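Local coordinates for carboxypeptidase A (Helicoverpa armigera, PDB 1JQG), which probably acts as a zinc-dependent metallocarboxypeptidase, removing residues from the C-terminal end of peptides, and is made as a procarboxypeptidase, at residues M299-I305 with A375-Y381. Sequence-based numbering, arbitrary orientation.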
loop_
_atom_site.group_PDB
_atom_site.type_symbol
_atom_site.label_atom_id
_atom_site.label_comp_id
_atom_site.label_asym_id
_atom_site.label_seq_id
_atom_site.Cartn_x
_atom_site.Cartn_y
_atom_site.Cartn_z
ATOM N N MET A 299 -18.190 -10.217 -4.833
ATOM C CA MET A 299 -16.920 -9.928 -4.178
ATOM C C MET A 299 -16.989 -10.188 -2.670
ATOM O O MET A 299 -17.772 -9.506 -1.992
ATOM C CB MET A 299 -16.490 -8.458 -4.369
ATOM C CG MET A 299 -15.043 -8.217 -3.944
ATOM S SD MET A 299 -14.390 -6.612 -4.318
ATOM C CE MET A 299 -14.294 -6.689 -6.129
ATOM N N ALA A 300 -16.197 -11.167 -2.207
ATOM C CA ALA A 300 -16.237 -11.504 -0.778
ATOM C C ALA A 300 -15.160 -10.775 0.030
ATOM O O ALA A 300 -15.419 -10.482 1.203
ATOM C CB ALA A 300 -16.100 -13.001 -0.542
ATOM N N LEU A 301 -14.007 -10.507 -0.568
ATOM C CA LEU A 301 -12.902 -9.912 0.180
ATOM C C LEU A 301 -12.094 -8.958 -0.726
ATOM O O LEU A 301 -11.890 -9.285 -1.923
ATOM C CB LEU A 301 -11.927 -10.977 0.714
ATOM C CG LEU A 301 -10.728 -10.522 1.521
ATOM C CD1 LEU A 301 -11.058 -9.756 2.811
ATOM C CD2 LEU A 301 -9.867 -11.737 1.887
ATOM N N TYR A 302 -11.753 -7.822 -0.134
ATOM C CA TYR A 302 -10.967 -6.820 -0.826
ATOM C C TYR A 302 -9.767 -6.408 0.034
ATOM O O TYR A 302 -9.964 -6.013 1.188
ATOM C CB TYR A 302 -11.818 -5.583 -1.144
ATOM C CG TYR A 302 -11.077 -4.441 -1.787
ATOM C CD1 TYR A 302 -10.946 -4.368 -3.163
ATOM C CD2 TYR A 302 -10.496 -3.417 -1.014
ATOM C CE1 TYR A 302 -10.299 -3.323 -3.805
ATOM C CE2 TYR A 302 -9.836 -2.354 -1.640
ATOM C CZ TYR A 302 -9.757 -2.323 -3.042
ATOM O OH TYR A 302 -9.082 -1.289 -3.604
ATOM N N LEU A 303 -8.577 -6.444 -0.557
ATOM C CA LEU A 303 -7.364 -6.133 0.164
ATOM C C LEU A 303 -6.530 -5.066 -0.544
ATOM O O LEU A 303 -6.079 -5.218 -1.670
ATOM C CB LEU A 303 -6.527 -7.399 0.425
ATOM C CG LEU A 303 -7.194 -8.541 1.185
ATOM C CD1 LEU A 303 -6.300 -9.764 1.293
ATOM C CD2 LEU A 303 -7.648 -8.107 2.577
ATOM N N ASP A 304 -6.294 -3.963 0.135
ATOM C CA ASP A 304 -5.433 -2.883 -0.356
ATOM C C ASP A 304 -4.125 -2.968 0.421
ATOM O O ASP A 304 -4.070 -2.566 1.597
ATOM C CB ASP A 304 -6.127 -1.531 -0.139
ATOM C CG ASP A 304 -5.383 -0.377 -0.771
ATOM O OD1 ASP A 304 -4.464 -0.580 -1.584
ATOM O OD2 ASP A 304 -5.728 0.785 -0.445
ATOM N N ILE A 305 -3.103 -3.501 -0.221
ATOM C CA ILE A 305 -1.822 -3.739 0.422
ATOM C C ILE A 305 -0.913 -2.527 0.421
ATOM O O ILE A 305 -0.362 -2.125 -0.602
ATOM C CB ILE A 305 -1.105 -4.989 -0.170
ATOM C CG1 ILE A 305 -2.065 -6.203 0.001
ATOM C CG2 ILE A 305 0.207 -5.299 0.529
ATOM C CD1 ILE A 305 -1.582 -7.493 -0.624
ATOM N N ALA A 375 -17.553 -5.490 -1.210
ATOM C CA ALA A 375 -17.104 -6.551 -0.296
ATOM C C ALA A 375 -17.650 -6.298 1.097
ATOM O O ALA A 375 -17.458 -5.232 1.714
ATOM C CB ALA A 375 -15.585 -6.598 -0.328
ATOM N N PRO A 376 -18.174 -7.348 1.730
ATOM C CA PRO A 376 -18.609 -7.330 3.110
ATOM C C PRO A 376 -17.419 -7.266 4.046
ATOM O O PRO A 376 -17.514 -6.967 5.225
ATOM C CB PRO A 376 -19.410 -8.613 3.277
ATOM C CG PRO A 376 -19.703 -9.087 1.900
ATOM C CD PRO A 376 -18.523 -8.633 1.078
ATOM N N PHE A 377 -16.264 -7.704 3.546
ATOM C CA PHE A 377 -15.005 -7.728 4.281
ATOM C C PHE A 377 -13.949 -7.012 3.461
ATOM O O PHE A 377 -13.684 -7.391 2.303
ATOM C CB PHE A 377 -14.580 -9.171 4.562
ATOM C CG PHE A 377 -15.633 -9.973 5.286
ATOM C CD1 PHE A 377 -16.478 -10.816 4.581
ATOM C CD2 PHE A 377 -15.816 -9.849 6.644
ATOM C CE1 PHE A 377 -17.451 -11.555 5.216
ATOM C CE2 PHE A 377 -16.802 -10.579 7.300
ATOM C CZ PHE A 377 -17.603 -11.432 6.588
ATOM N N SER A 378 -13.353 -5.961 4.004
ATOM C CA SER A 378 -12.370 -5.165 3.270
ATOM C C SER A 378 -11.341 -4.602 4.239
ATOM O O SER A 378 -11.533 -3.963 5.255
ATOM C CB SER A 378 -13.075 -4.068 2.479
ATOM O OG SER A 378 -12.220 -3.283 1.702
ATOM N N TYR A 379 -10.076 -4.883 3.977
ATOM C CA TYR A 379 -8.970 -4.426 4.802
ATOM C C TYR A 379 -7.939 -3.633 3.991
ATOM O O TYR A 379 -7.742 -3.818 2.767
ATOM C CB TYR A 379 -8.323 -5.639 5.507
ATOM C CG TYR A 379 -9.327 -6.473 6.306
ATOM C CD1 TYR A 379 -9.957 -7.549 5.664
ATOM C CD2 TYR A 379 -9.647 -6.207 7.629
ATOM C CE1 TYR A 379 -10.873 -8.313 6.336
ATOM C CE2 TYR A 379 -10.542 -7.025 8.302
ATOM C CZ TYR A 379 -11.171 -8.062 7.652
ATOM O OH TYR A 379 -12.099 -8.855 8.261
ATOM N N THR A 380 -7.158 -2.856 4.700
ATOM C CA THR A 380 -5.979 -2.176 4.197
ATOM C C THR A 380 -4.763 -2.717 4.961
ATOM O O THR A 380 -4.695 -2.533 6.169
ATOM C CB THR A 380 -6.117 -0.666 4.324
ATOM O OG1 THR A 380 -4.755 -0.149 4.319
ATOM C CG2 THR A 380 -6.752 -0.189 5.626
ATOM N N TYR A 381 -3.918 -3.490 4.286
ATOM C CA TYR A 381 -2.753 -4.090 4.891
ATOM C C TYR A 381 -1.623 -3.091 4.993
ATOM O O TYR A 381 -1.397 -2.257 4.138
ATOM C CB TYR A 381 -2.237 -5.294 4.089
ATOM C CG TYR A 381 -2.770 -6.645 4.505
ATOM C CD1 TYR A 381 -4.106 -6.947 4.502
ATOM C CD2 TYR A 381 -1.904 -7.636 4.893
ATOM C CE1 TYR A 381 -4.586 -8.191 4.886
ATOM C CE2 TYR A 381 -2.342 -8.896 5.276
ATOM C CZ TYR A 381 -3.683 -9.168 5.266
ATOM O OH TYR A 381 -4.166 -10.415 5.604
#
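Two neighbouring parallel strands in the central mixed eight-stranded sheet of the M14 zinc carboxypeptidase fold meet here, with Tyr302 beside Ser378 and Asp304 beside Thr380. Both strands run on toward the active site, one to the zinc ligand His306 and the other to Glu382, the predicted proton donor/acceptor. The segment axes come within 4.6 Å and lie 16° from parallel.

Tyr302 and Asp304 make all four backbone bonds from the 299-305 side. Tyr302 N donates to Phe377 O, and Tyr302 O accepts from Tyr379 N at 3.0 Å. Asp304 N then reaches Tyr379 O in a nearly straight bond (3.0 Å, 173° at the hydrogen). The last bond, Tyr381 N to Asp304 O, is more bent, with its donor above the carbonyl plane.

Leu301, Leu303 and Ile305 share one face with Phe377, Tyr379 and Tyr381. Helix 325-340 packs against the three aromatic residues. Leu301 CD1 meets the edge of the Tyr379 ring in its plane, 3.8 Å from Tyr379 CD1. Leu303 runs alongside Tyr379, pointing the same way. Leu303 CG lies beside its own backbone N (chi1 -57°), which puts Leu303 CD2 3.9 Å from Tyr379 CB. Leu303 CD2 also touches Tyr381 CE1.

The other face carries Tyr302, Asp304, Ser378 and Thr380, against helix 366-373. The Asp304 carboxylate is held by two partners: OD2 bonds His306 NE2 and OD1 bonds Gln177 NE2. The OD2 bond probably helps hold the zinc-binding imidazole in place and may make it a stronger electron donor to the metal. The Gln177 bond steadies the carboxylate. Ser378 OG bonds Ser367 O. The same Ser378 OG sits obliquely to the Tyr302 ring, 3.2 Å from Tyr302 CD2.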